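D-glycero-D-manno-heptose 1-phosphate kinase (Bacteroides thetaiotaomicron, PDB 3K85) probably uses ATP to phosphorylate a sugar substrate, probably a heptose, as a member of the GHMP kinase family. Local coordinates at residues L195-V200 against V307-K312; L143-E148 against G156-Q161. All coordinates share one frame; numbering follows the deposited sequence.

Contact 1 of 2, residues L195-V200 against V307-K312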
ATOM      1  N   LEU A 195       5.442  -6.222  14.891  1.00 29.98           N
ATOM      2  CA  LEU A 195       5.448  -4.874  15.438  1.00 29.26           C
ATOM      3  C   LEU A 195       4.531  -4.781  16.655  1.00 30.78           C
ATOM      4  O   LEU A 195       4.883  -4.146  17.651  1.00 30.68           O
ATOM      5  CB  LEU A 195       5.011  -3.852  14.377  1.00 29.53           C
ATOM      6  CG  LEU A 195       5.310  -2.385  14.722  1.00 30.99           C
ATOM      7  CD1 LEU A 195       6.812  -2.117  14.599  1.00 28.26           C
ATOM      8  CD2 LEU A 195       4.541  -1.465  13.798  1.00 31.91           C
ATOM      9  N   GLU A 196       3.359  -5.409  16.581  1.00 30.13           N
ATOM     10  CA  GLU A 196       2.426  -5.368  17.703  1.00 32.48           C
ATOM     11  C   GLU A 196       2.997  -6.026  18.960  1.00 33.08           C
ATOM     12  O   GLU A 196       2.787  -5.530  20.065  1.00 34.45           O
ATOM     13  CB  GLU A 196       1.092  -6.026  17.337  1.00 32.84           C
ATOM     14  CG  GLU A 196       0.345  -5.311  16.219  1.00 36.68           C
ATOM     15  CD  GLU A 196      -0.987  -5.960  15.877  1.00 37.34           C
ATOM     16  OE1 GLU A 196      -1.038  -7.206  15.754  1.00 39.89           O
ATOM     17  OE2 GLU A 196      -1.979  -5.224  15.718  1.00 35.90           O
ATOM     18  N   SER A 197       3.722  -7.130  18.812  1.00 32.95           N
ATOM     19  CA  SER A 197       4.290  -7.785  19.994  1.00 34.58           C
ATOM     20  C   SER A 197       5.559  -7.072  20.489  1.00 33.51           C
ATOM     21  O   SER A 197       6.087  -7.390  21.554  1.00 32.69           O
ATOM     22  CB  SER A 197       4.588  -9.259  19.701  1.00 34.30           C
ATOM     23  OG  SER A 197       5.500  -9.396  18.636  1.00 37.13           O
ATOM     24  N   SER A 198       6.022  -6.098  19.705  1.00 32.76           N
ATOM     25  CA  SER A 198       7.206  -5.313  20.028  1.00 31.94           C
ATOM     26  C   SER A 198       6.835  -3.925  20.555  1.00 32.67           C
ATOM     27  O   SER A 198       7.712  -3.089  20.760  1.00 32.44           O
ATOM     28  CB  SER A 198       8.083  -5.134  18.784  1.00 31.84           C
ATOM     29  OG  SER A 198       8.589  -6.361  18.302  1.00 33.72           O
HETATM   30  N   MSE A 199       5.553  -3.666  20.779  1.00 34.89           N
HETATM   31  CA  MSE A 199       5.164  -2.338  21.254  1.00 39.13           C
HETATM   32  C   MSE A 199       4.274  -2.241  22.476  1.00 38.51           C
HETATM   33  O   MSE A 199       3.380  -3.057  22.697  1.00 36.33           O
HETATM   34  CB  MSE A 199       4.511  -1.545  20.127  1.00 43.94           C
HETATM   35  CG  MSE A 199       5.485  -0.997  19.119  1.00 52.98           C
HETATM   36 SE   MSE A 199       4.578  -0.222  17.600  1.00 68.11          SE
HETATM   37  CE  MSE A 199       3.328   0.932  18.543  1.00 61.28           C
ATOM     38  N   VAL A 200       4.526  -1.201  23.259  1.00 40.45           N
ATOM     39  CA  VAL A 200       3.761  -0.941  24.462  1.00 41.81           C
ATOM     40  C   VAL A 200       3.239   0.502  24.426  1.00 43.72           C
ATOM     41  O   VAL A 200       3.999   1.444  24.195  1.00 43.49           O
ATOM     42  CB  VAL A 200       4.634  -1.139  25.722  1.00 41.77           C
ATOM     43  CG1 VAL A 200       3.763  -1.116  26.973  1.00 41.69           C
ATOM     44  CG2 VAL A 200       5.392  -2.448  25.625  1.00 41.95           C
ATOM     45  N   VAL A 307       9.848  -2.614  22.342  1.00 46.63           N
ATOM     46  CA  VAL A 307      10.627  -3.613  23.066  1.00 45.91           C
ATOM     47  C   VAL A 307      10.681  -4.988  22.390  1.00 46.45           C
ATOM     48  O   VAL A 307       9.827  -5.333  21.567  1.00 45.04           O
ATOM     49  CB  VAL A 307      10.069  -3.779  24.502  1.00 44.75           C
ATOM     50  CG1 VAL A 307       8.637  -4.287  24.445  1.00 45.13           C
ATOM     51  CG2 VAL A 307      10.947  -4.716  25.308  1.00 43.34           C
ATOM     52  N   GLU A 308      11.711  -5.760  22.733  1.00 47.21           N
ATOM     53  CA  GLU A 308      11.884  -7.109  22.204  1.00 48.25           C
ATOM     54  C   GLU A 308      10.669  -7.881  22.690  1.00 46.65           C
ATOM     55  O   GLU A 308      10.328  -7.821  23.874  1.00 46.57           O
ATOM     56  CB  GLU A 308      13.145  -7.746  22.785  1.00 51.59           C
ATOM     57  CG  GLU A 308      14.165  -8.211  21.768  1.00 56.18           C
ATOM     58  CD  GLU A 308      15.452  -8.664  22.434  1.00 59.64           C
ATOM     59  OE1 GLU A 308      16.067  -7.839  23.143  1.00 63.60           O
ATOM     60  OE2 GLU A 308      15.848  -9.837  22.259  1.00 61.77           O
ATOM     61  N   PRO A 309       9.997  -8.613  21.787  1.00 45.08           N
ATOM     62  CA  PRO A 309       8.808  -9.397  22.134  1.00 44.58           C
ATOM     63  C   PRO A 309       8.923 -10.253  23.405  1.00 44.14           C
ATOM     64  O   PRO A 309       8.045 -10.208  24.270  1.00 43.39           O
ATOM     65  CB  PRO A 309       8.584 -10.235  20.880  1.00 43.70           C
ATOM     66  CG  PRO A 309       9.017  -9.302  19.794  1.00 42.71           C
ATOM     67  CD  PRO A 309      10.306  -8.744  20.352  1.00 44.08           C
ATOM     68  N   THR A 310      10.001 -11.024  23.517  1.00 45.71           N
ATOM     69  CA  THR A 310      10.204 -11.893  24.682  1.00 46.74           C
ATOM     70  C   THR A 310      10.388 -11.109  25.982  1.00 47.39           C
ATOM     71  O   THR A 310      10.419 -11.690  27.069  1.00 46.50           O
ATOM     72  CB  THR A 310      11.435 -12.816  24.494  1.00 46.03           C
ATOM     73  OG1 THR A 310      12.605 -12.015  24.280  1.00 47.12           O
ATOM     74  CG2 THR A 310      11.240 -13.742  23.301  1.00 44.38           C
ATOM     75  N   ARG A 311      10.517  -9.791  25.868  1.00 47.38           N
ATOM     76  CA  ARG A 311      10.691  -8.946  27.042  1.00 48.43           C
ATOM     77  C   ARG A 311       9.524  -7.988  27.231  1.00 46.74           C
ATOM     78  O   ARG A 311       9.493  -7.234  28.199  1.00 46.59           O
ATOM     79  CB  ARG A 311      11.997  -8.145  26.940  1.00 51.57           C
ATOM     80  CG  ARG A 311      13.251  -9.001  26.986  1.00 55.74           C
ATOM     81  CD  ARG A 311      14.522  -8.192  26.745  1.00 60.31           C
ATOM     82  NE  ARG A 311      14.756  -7.165  27.761  1.00 65.43           N
ATOM     83  CZ  ARG A 311      14.816  -7.396  29.072  1.00 68.63           C
ATOM     84  NH1 ARG A 311      14.653  -8.628  29.551  1.00 69.42           N
ATOM     85  NH2 ARG A 311      15.057  -6.391  29.910  1.00 68.38           N
ATOM     86  N   LYS A 312       8.556  -8.021  26.321  1.00 45.00           N
ATOM     87  CA  LYS A 312       7.421  -7.119  26.427  1.00 42.90           C
ATOM     88  C   LYS A 312       6.640  -7.248  27.733  1.00 42.82           C
ATOM     89  O   LYS A 312       6.359  -6.241  28.385  1.00 42.60           O
ATOM     90  CB  LYS A 312       6.467  -7.296  25.239  1.00 40.58           C
ATOM     91  CG  LYS A 312       5.186  -6.466  25.370  1.00 40.33           C
ATOM     92  CD  LYS A 312       4.318  -6.491  24.121  1.00 38.51           C
ATOM     93  CE  LYS A 312       2.973  -5.839  24.403  1.00 38.66           C
ATOM     94  NZ  LYS A 312       2.186  -5.510  23.172  1.00 36.67           N
TER

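Contact 2 of 2, residues L143-E148 against G156-Q161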
ATOM      1  N   LEU A 143     -12.505  17.974   4.193  1.00 33.89           N
ATOM      2  CA  LEU A 143     -13.646  18.633   4.806  1.00 34.06           C
ATOM      3  C   LEU A 143     -13.522  18.618   6.328  1.00 35.46           C
ATOM      4  O   LEU A 143     -13.928  19.567   6.999  1.00 36.28           O
ATOM      5  CB  LEU A 143     -14.950  17.954   4.398  1.00 32.16           C
ATOM      6  CG  LEU A 143     -16.199  18.553   5.045  1.00 33.92           C
ATOM      7  CD1 LEU A 143     -16.266  20.067   4.789  1.00 33.95           C
ATOM      8  CD2 LEU A 143     -17.420  17.868   4.480  1.00 34.52           C
ATOM      9  N   ALA A 144     -12.954  17.540   6.862  1.00 34.53           N
ATOM     10  CA  ALA A 144     -12.784  17.397   8.300  1.00 36.02           C
ATOM     11  C   ALA A 144     -11.756  18.393   8.815  1.00 36.56           C
ATOM     12  O   ALA A 144     -11.933  18.985   9.881  1.00 35.65           O
ATOM     13  CB  ALA A 144     -12.355  15.966   8.645  1.00 35.64           C
ATOM     14  N   TYR A 145     -10.678  18.565   8.057  1.00 37.07           N
ATOM     15  CA  TYR A 145      -9.623  19.494   8.429  1.00 38.03           C
ATOM     16  C   TYR A 145     -10.188  20.905   8.411  1.00 40.14           C
ATOM     17  O   TYR A 145      -9.855  21.728   9.262  1.00 40.70           O
ATOM     18  CB  TYR A 145      -8.467  19.417   7.438  1.00 36.52           C
ATOM     19  CG  TYR A 145      -7.329  20.367   7.738  1.00 35.55           C
ATOM     20  CD1 TYR A 145      -6.384  20.066   8.718  1.00 36.42           C
ATOM     21  CD2 TYR A 145      -7.186  21.561   7.027  1.00 37.72           C
ATOM     22  CE1 TYR A 145      -5.313  20.928   8.981  1.00 36.46           C
ATOM     23  CE2 TYR A 145      -6.124  22.436   7.280  1.00 36.91           C
ATOM     24  CZ  TYR A 145      -5.187  22.113   8.256  1.00 39.47           C
ATOM     25  OH  TYR A 145      -4.119  22.961   8.496  1.00 39.91           O
ATOM     26  N   GLU A 146     -11.048  21.179   7.437  1.00 40.49           N
ATOM     27  CA  GLU A 146     -11.632  22.502   7.325  1.00 43.29           C
ATOM     28  C   GLU A 146     -12.640  22.828   8.421  1.00 43.54           C
ATOM     29  O   GLU A 146     -12.669  23.960   8.911  1.00 45.19           O
ATOM     30  CB  GLU A 146     -12.253  22.690   5.940  1.00 43.34           C
ATOM     31  CG  GLU A 146     -11.228  23.172   4.923  1.00 47.33           C
ATOM     32  CD  GLU A 146     -11.794  23.313   3.531  1.00 49.24           C
ATOM     33  OE1 GLU A 146     -12.883  23.911   3.388  1.00 51.76           O
ATOM     34  OE2 GLU A 146     -11.141  22.836   2.576  1.00 51.13           O
ATOM     35  N   ILE A 147     -13.452  21.850   8.819  1.00 40.90           N
ATOM     36  CA  ILE A 147     -14.432  22.087   9.871  1.00 37.61           C
ATOM     37  C   ILE A 147     -13.725  22.331  11.192  1.00 39.76           C
ATOM     38  O   ILE A 147     -14.024  23.281  11.911  1.00 39.84           O
ATOM     39  CB  ILE A 147     -15.363  20.888  10.073  1.00 34.19           C
ATOM     40  CG1 ILE A 147     -16.286  20.723   8.875  1.00 30.35           C
ATOM     41  CG2 ILE A 147     -16.188  21.079  11.338  1.00 34.00           C
ATOM     42  CD1 ILE A 147     -17.077  19.422   8.920  1.00 27.51           C
ATOM     43  N   GLU A 148     -12.772  21.463  11.500  1.00 41.39           N
ATOM     44  CA  GLU A 148     -12.037  21.546  12.750  1.00 42.90           C
ATOM     45  C   GLU A 148     -11.078  22.729  12.837  1.00 43.66           C
ATOM     46  O   GLU A 148     -11.135  23.516  13.776  1.00 43.99           O
ATOM     47  CB  GLU A 148     -11.292  20.225  12.963  1.00 44.10           C
ATOM     48  CG  GLU A 148     -10.309  20.178  14.122  1.00 45.95           C
ATOM     49  CD  GLU A 148      -9.862  18.748  14.431  1.00 49.20           C
ATOM     50  OE1 GLU A 148      -9.831  17.917  13.490  1.00 48.68           O
ATOM     51  OE2 GLU A 148      -9.530  18.459  15.605  1.00 48.03           O
ATOM     52  N   GLY A 156      -3.682  22.716  14.753  1.00 47.69           N
ATOM     53  CA  GLY A 156      -3.102  21.388  14.617  1.00 46.48           C
ATOM     54  C   GLY A 156      -2.645  21.019  13.213  1.00 45.41           C
ATOM     55  O   GLY A 156      -2.796  21.807  12.271  1.00 45.08           O
ATOM     56  N   GLY A 157      -2.088  19.811  13.081  1.00 43.55           N
ATOM     57  CA  GLY A 157      -1.608  19.321  11.797  1.00 39.61           C
ATOM     58  C   GLY A 157      -2.671  18.751  10.867  1.00 38.36           C
ATOM     59  O   GLY A 157      -3.848  19.096  10.960  1.00 35.09           O
ATOM     60  N   LYS A 158      -2.266  17.860   9.968  1.00 37.33           N
ATOM     61  CA  LYS A 158      -3.214  17.291   9.017  1.00 34.96           C
ATOM     62  C   LYS A 158      -3.246  15.767   9.034  1.00 32.71           C
ATOM     63  O   LYS A 158      -4.219  15.155   8.598  1.00 33.09           O
ATOM     64  CB  LYS A 158      -2.868  17.757   7.599  1.00 36.36           C
ATOM     65  CG  LYS A 158      -2.573  19.253   7.473  1.00 38.28           C
ATOM     66  CD  LYS A 158      -2.034  19.589   6.089  1.00 39.25           C
ATOM     67  CE  LYS A 158      -1.568  21.050   5.983  1.00 43.09           C
ATOM     68  NZ  LYS A 158      -0.329  21.342   6.775  1.00 40.95           N
ATOM     69  N   GLN A 159      -2.192  15.151   9.540  1.00 30.80           N
ATOM     70  CA  GLN A 159      -2.128  13.700   9.542  1.00 32.69           C
ATOM     71  C   GLN A 159      -3.342  12.991  10.156  1.00 33.09           C
ATOM     72  O   GLN A 159      -3.810  11.984   9.609  1.00 33.66           O
ATOM     73  CB  GLN A 159      -0.830  13.221  10.205  1.00 31.07           C
ATOM     74  CG  GLN A 159      -0.751  13.403  11.706  1.00 32.80           C
ATOM     75  CD  GLN A 159       0.358  12.574  12.304  1.00 32.81           C
ATOM     76  OE1 GLN A 159       0.467  11.379  12.023  1.00 35.30           O
ATOM     77  NE2 GLN A 159       1.191  13.195  13.134  1.00 34.68           N
ATOM     78  N   ASP A 160      -3.861  13.533  11.258  1.00 32.66           N
ATOM     79  CA  ASP A 160      -5.012  12.962  11.961  1.00 31.34           C
ATOM     80  C   ASP A 160      -6.270  12.789  11.127  1.00 30.92           C
ATOM     81  O   ASP A 160      -6.891  11.729  11.151  1.00 30.77           O
ATOM     82  CB  ASP A 160      -5.369  13.807  13.190  1.00 32.27           C
ATOM     83  CG  ASP A 160      -4.256  13.848  14.210  1.00 34.34           C
ATOM     84  OD1 ASP A 160      -3.191  13.229  13.967  1.00 33.85           O
ATOM     85  OD2 ASP A 160      -4.449  14.507  15.255  1.00 38.45           O
ATOM     86  N   GLN A 161      -6.671  13.822  10.404  1.00 29.48           N
ATOM     87  CA  GLN A 161      -7.880  13.693   9.599  1.00 30.02           C
ATOM     88  C   GLN A 161      -7.751  12.593   8.543  1.00 28.68           C
ATOM     89  O   GLN A 161      -8.661  11.782   8.350  1.00 27.09           O
ATOM     90  CB  GLN A 161      -8.225  15.019   8.905  1.00 30.74           C
ATOM     91  CG  GLN A 161      -8.768  16.107   9.831  1.00 30.19           C
ATOM     92  CD  GLN A 161      -7.679  16.868  10.572  1.00 28.34           C
ATOM     93  OE1 GLN A 161      -6.518  16.467  10.597  1.00 24.96           O
ATOM     94  NE2 GLN A 161      -8.064  17.981  11.187  1.00 33.74           N
TER

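Contact 1 of 2, residues L195-V200 against V307-K312
The flat carbonyl of Met199 takes Lys312 NZ, 2.8 Å from Met199 O and only 18° from the carbonyl plane. The same ammonium makes a weak bond to a second carbonyl, with Lys312 NZ 3.2 Å from Glu196 O. A third carbonyl, that of Ser198, accepts the amide of Val307 (Val307 N to Ser198 O 2.7 Å). The fully extended lysine chain, with CG anti to the backbone N (chi1 174°), carries NZ from helix 309-320 to its two carbonyls. On the way Lys312 CD passes 3.2 Å from Ser197 O. Pro309 turns the CB-CG-CD side of its puckered ring to the two serines. Its CG is nearest, 3.3 Å from Ser198 OG and 3.7 Å from Ser197 OG. This contact is van der Waals; both hydroxyls bond to Glu194 O. Val200 CG2 packs on Val307 CG1 at 3.9 Å, and the apolar patch extends to Val315. With an alanine in place of Lys312, Met199 O would probably lose this donor and a gap would open beside Ser197 O. The chemistry is that of a lysine ammonium bonded to main-chain carbonyls, strongly to Met199 O and weakly to Glu196 O, where helix 189-197 gives way to strand 199-202.

Contact 2 of 2, residues L143-E148 against G156-Q161
Tyr145 on helix 137-151 packs its ring against the turn that leads into helix 159-166. With CG anti to the backbone N (chi1 179°), the ring reaches across to that turn. Gly157 O sits at the ring edge, in the ring plane, 3.1 Å from Tyr145 CE1. Gly156 O also lies near the edge, and glycine suits the backbone angles there, at which a side chain would jam against the preceding carbonyl O. Lys158 CG approaches Tyr145 CE1 obliquely, at 3.5 Å. The lysine then runs on past the tyrosine, and its NZ is hydrogen-bonded to Asp20 O and to the hydroxyls of Ser22 and Ser25.

Apolar contact comes from Gln161 CG, which rests on Ala144 CB at 3.8 Å and also lies against the backbone of Tyr145.

The polar contacts involve the Gln161 amide. The glutamine chain bends at chi2 (82°), which brings the amide beside the ring and puts Gln161 NE2 3.6 Å from Tyr145 CD1. Ring and amide planes stand 65° apart. Gln161 NE2 also lies 2.9 Å from Glu148 OE1, but the angle is poor and this is not a hydrogen bond. Helix 115-131 holds the carboxylate instead: OE1 bonds Ser117 OG and OE2 bonds Ser116 OG.

No hydrogen bond joins the two segments directly. Two serine hydroxyls fix the Glu148 carboxylate, while Gln161 only lies close to it. Both serines lie at the start of helix 115-131, next to what is probably the glycine-rich phosphate-binding motif, as in other GHMP kinases.

From the N terminus, the chain first reaches contact 2. It closes a short loop: helix 137-151 ends, the chain turns, and helix 159-166 starts alongside. Both helices belong to the N-terminal GHMP kinase region and lie beside helix 115-131. The chain then runs through strands 169-175 and 179-185 of the large mixed sheet to helix 189-197, where contact 1 opens. Contact 1 closes only after 106 intervening residues, some of them not modelled, when helix 309-320 returns to the small antiparallel sheet. The two loops are in series and neither nest nor cross. The centres of contact 1 and contact 2 are about 31 Å apart, and the nearest atoms of contact 1 and contact 2 are about 13 Å apart.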